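Local coordinates for protein macromomycin (Streptomyces macromomyceticus, PDB 2MCM) that binds without covalent linkage a cytotoxic, DNA-cleaving chromophore, serving as the apoprotein of the antitumour antibiotic auromomycin, at residues A[29-34]-A[54-59]. Residues are numbered along the deposited sequence; the frame is centred on the assembly and turned at random.
Sequences TVYHVG and VTADAA
Tyr31 and Val54 face each other as an antiparallel hydrogen-bonded pair, and both halves of the pair are made. Tyr31 N donates to Val54 O at 2.9 Å with an N-H...O angle of 173°. Val54 N returns a bond to Tyr31 O at 3.0 Å. Val30 and Thr55, one residue along, form the non-hydrogen-bonded pair, identified by its shorter CA-CA separation of 4.2 Å. A third bond, from Ala56 N to Thr29 O (3.0 Å), carries the pairing past the end of strand 52-55. Thr29 O also takes a weaker CA-H...O contact from Thr55 CA, in addition to its N-H bond.

The Tyr31 side chain starts on the same face of the sheet as Val54. Its CB lies 3.9 Å from Val54 O, which sits at the ring edge near the ring plane. A chi1 of -67° sets CG beside the backbone N, and the ring thereby runs back alongside the strand toward Ala56, whose CB meets CE1 obliquely at 3.8 Å. At the tip, OH leaves the two segments and hydrogen-bonds to Glu103 OE1 and Thr26 N, which anchor the phenol at its polar end. Leu25, Ile62 and Leu97 add apolar contacts around this buried side chain. On that same face Val33 CG2 approaches Val54 CG2 more loosely, at 4.3 Å. On the opposite face the exposed Val30 and Thr55 meet, Val30 CG2 touching Thr55 OG1 at 3.7 Å, the two side chains crossing at a slant.

Because Tyr31 and Val54 both reach Ile62 of strand 62-68, in the three-stranded sheet, their face points into the interior between sheets, an arrangement characteristic of the immunoglobulin-like antiparallel beta-sandwich of the neocarzinostatin family.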
loop_
_atom_site.group_PDB
_atom_site.type_symbol
_atom_site.label_atom_id
_atom_site.label_comp_id
_atom_site.label_asym_id
_atom_site.label_seq_id
_atom_site.Cartn_x
_atom_site.Cartn_y
_atom_site.Cartn_z
ATOM N N THR A 29 -8.481 2.999 14.775
ATOM C CA THR A 29 -8.820 2.068 13.709
ATOM C C THR A 29 -7.488 1.462 13.152
ATOM O O THR A 29 -6.529 2.204 13.088
ATOM C CB THR A 29 -9.538 2.876 12.544
ATOM O OG1 THR A 29 -10.774 3.321 13.169
ATOM C CG2 THR A 29 -9.777 2.000 11.330
ATOM N N VAL A 30 -7.601 0.215 12.785
ATOM C CA VAL A 30 -6.473 -0.496 12.198
ATOM C C VAL A 30 -6.490 -0.260 10.697
ATOM O O VAL A 30 -7.544 -0.518 10.070
ATOM C CB VAL A 30 -6.577 -2.026 12.483
ATOM C CG1 VAL A 30 -5.418 -2.746 11.770
ATOM C CG2 VAL A 30 -6.592 -2.312 13.983
ATOM N N TYR A 31 -5.382 0.202 10.130
ATOM C CA TYR A 31 -5.231 0.365 8.694
ATOM C C TYR A 31 -4.223 -0.636 8.150
ATOM O O TYR A 31 -3.162 -0.879 8.823
ATOM C CB TYR A 31 -4.767 1.807 8.387
ATOM C CG TYR A 31 -5.852 2.816 8.741
ATOM C CD1 TYR A 31 -6.005 3.307 10.010
ATOM C CD2 TYR A 31 -6.778 3.165 7.732
ATOM C CE1 TYR A 31 -7.025 4.217 10.394
ATOM C CE2 TYR A 31 -7.759 4.112 8.054
ATOM C CZ TYR A 31 -7.889 4.562 9.326
ATOM O OH TYR A 31 -8.890 5.458 9.710
ATOM N N HIS A 32 -4.475 -1.266 7.059
ATOM C CA HIS A 32 -3.607 -2.209 6.365
ATOM C C HIS A 32 -2.762 -1.411 5.398
ATOM O O HIS A 32 -3.288 -0.770 4.478
ATOM C CB HIS A 32 -4.430 -3.256 5.562
ATOM C CG HIS A 32 -5.517 -3.845 6.423
ATOM N ND1 HIS A 32 -5.240 -4.560 7.570
ATOM C CD2 HIS A 32 -6.861 -3.775 6.328
ATOM C CE1 HIS A 32 -6.423 -4.904 8.156
ATOM N NE2 HIS A 32 -7.424 -4.477 7.375
ATOM N N VAL A 33 -1.455 -1.393 5.576
ATOM C CA VAL A 33 -0.470 -0.662 4.742
ATOM C C VAL A 33 0.089 -1.560 3.716
ATOM O O VAL A 33 0.494 -2.765 4.064
ATOM C CB VAL A 33 0.635 -0.118 5.684
ATOM C CG1 VAL A 33 1.659 0.652 4.833
ATOM C CG2 VAL A 33 0.080 0.787 6.768
ATOM N N GLY A 34 0.126 -1.279 2.422
ATOM C CA GLY A 34 0.677 -2.267 1.474
ATOM C C GLY A 34 0.939 -1.680 0.102
ATOM O O GLY A 34 0.572 -0.518 -0.185
ATOM N N VAL A 54 -1.218 -1.104 11.123
ATOM C CA VAL A 54 -0.886 -0.108 12.083
ATOM C C VAL A 54 -2.167 0.558 12.605
ATOM O O VAL A 54 -3.056 0.730 11.726
ATOM C CB VAL A 54 0.079 0.969 11.513
ATOM C CG1 VAL A 54 0.540 1.954 12.566
ATOM C CG2 VAL A 54 1.287 0.269 10.879
ATOM N N THR A 55 -2.303 0.786 13.843
ATOM C CA THR A 55 -3.494 1.492 14.412
ATOM C C THR A 55 -3.207 2.935 14.447
ATOM O O THR A 55 -2.176 3.505 14.897
ATOM C CB THR A 55 -3.699 0.916 15.876
ATOM O OG1 THR A 55 -3.886 -0.481 15.746
ATOM C CG2 THR A 55 -4.934 1.597 16.524
ATOM N N ALA A 56 -4.134 3.781 13.927
ATOM C CA ALA A 56 -3.924 5.228 13.934
ATOM C C ALA A 56 -3.944 5.717 15.403
ATOM O O ALA A 56 -4.730 5.208 16.228
ATOM C CB ALA A 56 -5.057 5.905 13.176
ATOM N N ASP A 57 -3.149 6.718 15.636
ATOM C CA ASP A 57 -3.006 7.269 17.009
ATOM C C ASP A 57 -4.057 8.322 17.305
ATOM O O ASP A 57 -4.937 8.592 16.472
ATOM C CB ASP A 57 -1.551 7.745 17.143
ATOM C CG ASP A 57 -1.233 8.955 16.361
ATOM O OD1 ASP A 57 -2.064 9.762 15.829
ATOM O OD2 ASP A 57 0.047 9.171 16.224
ATOM N N ALA A 58 -3.997 8.921 18.502
ATOM C CA ALA A 58 -4.981 9.928 18.932
ATOM C C ALA A 58 -5.016 11.127 18.038
ATOM O O ALA A 58 -6.125 11.798 18.054
ATOM C CB ALA A 58 -4.812 10.301 20.403
ATOM N N ALA A 59 -4.006 11.434 17.277
ATOM C CA ALA A 59 -3.940 12.528 16.334
ATOM C C ALA A 59 -4.381 12.147 14.899
ATOM O O ALA A 59 -4.362 13.007 13.983
ATOM C CB ALA A 59 -2.501 13.111 16.279
#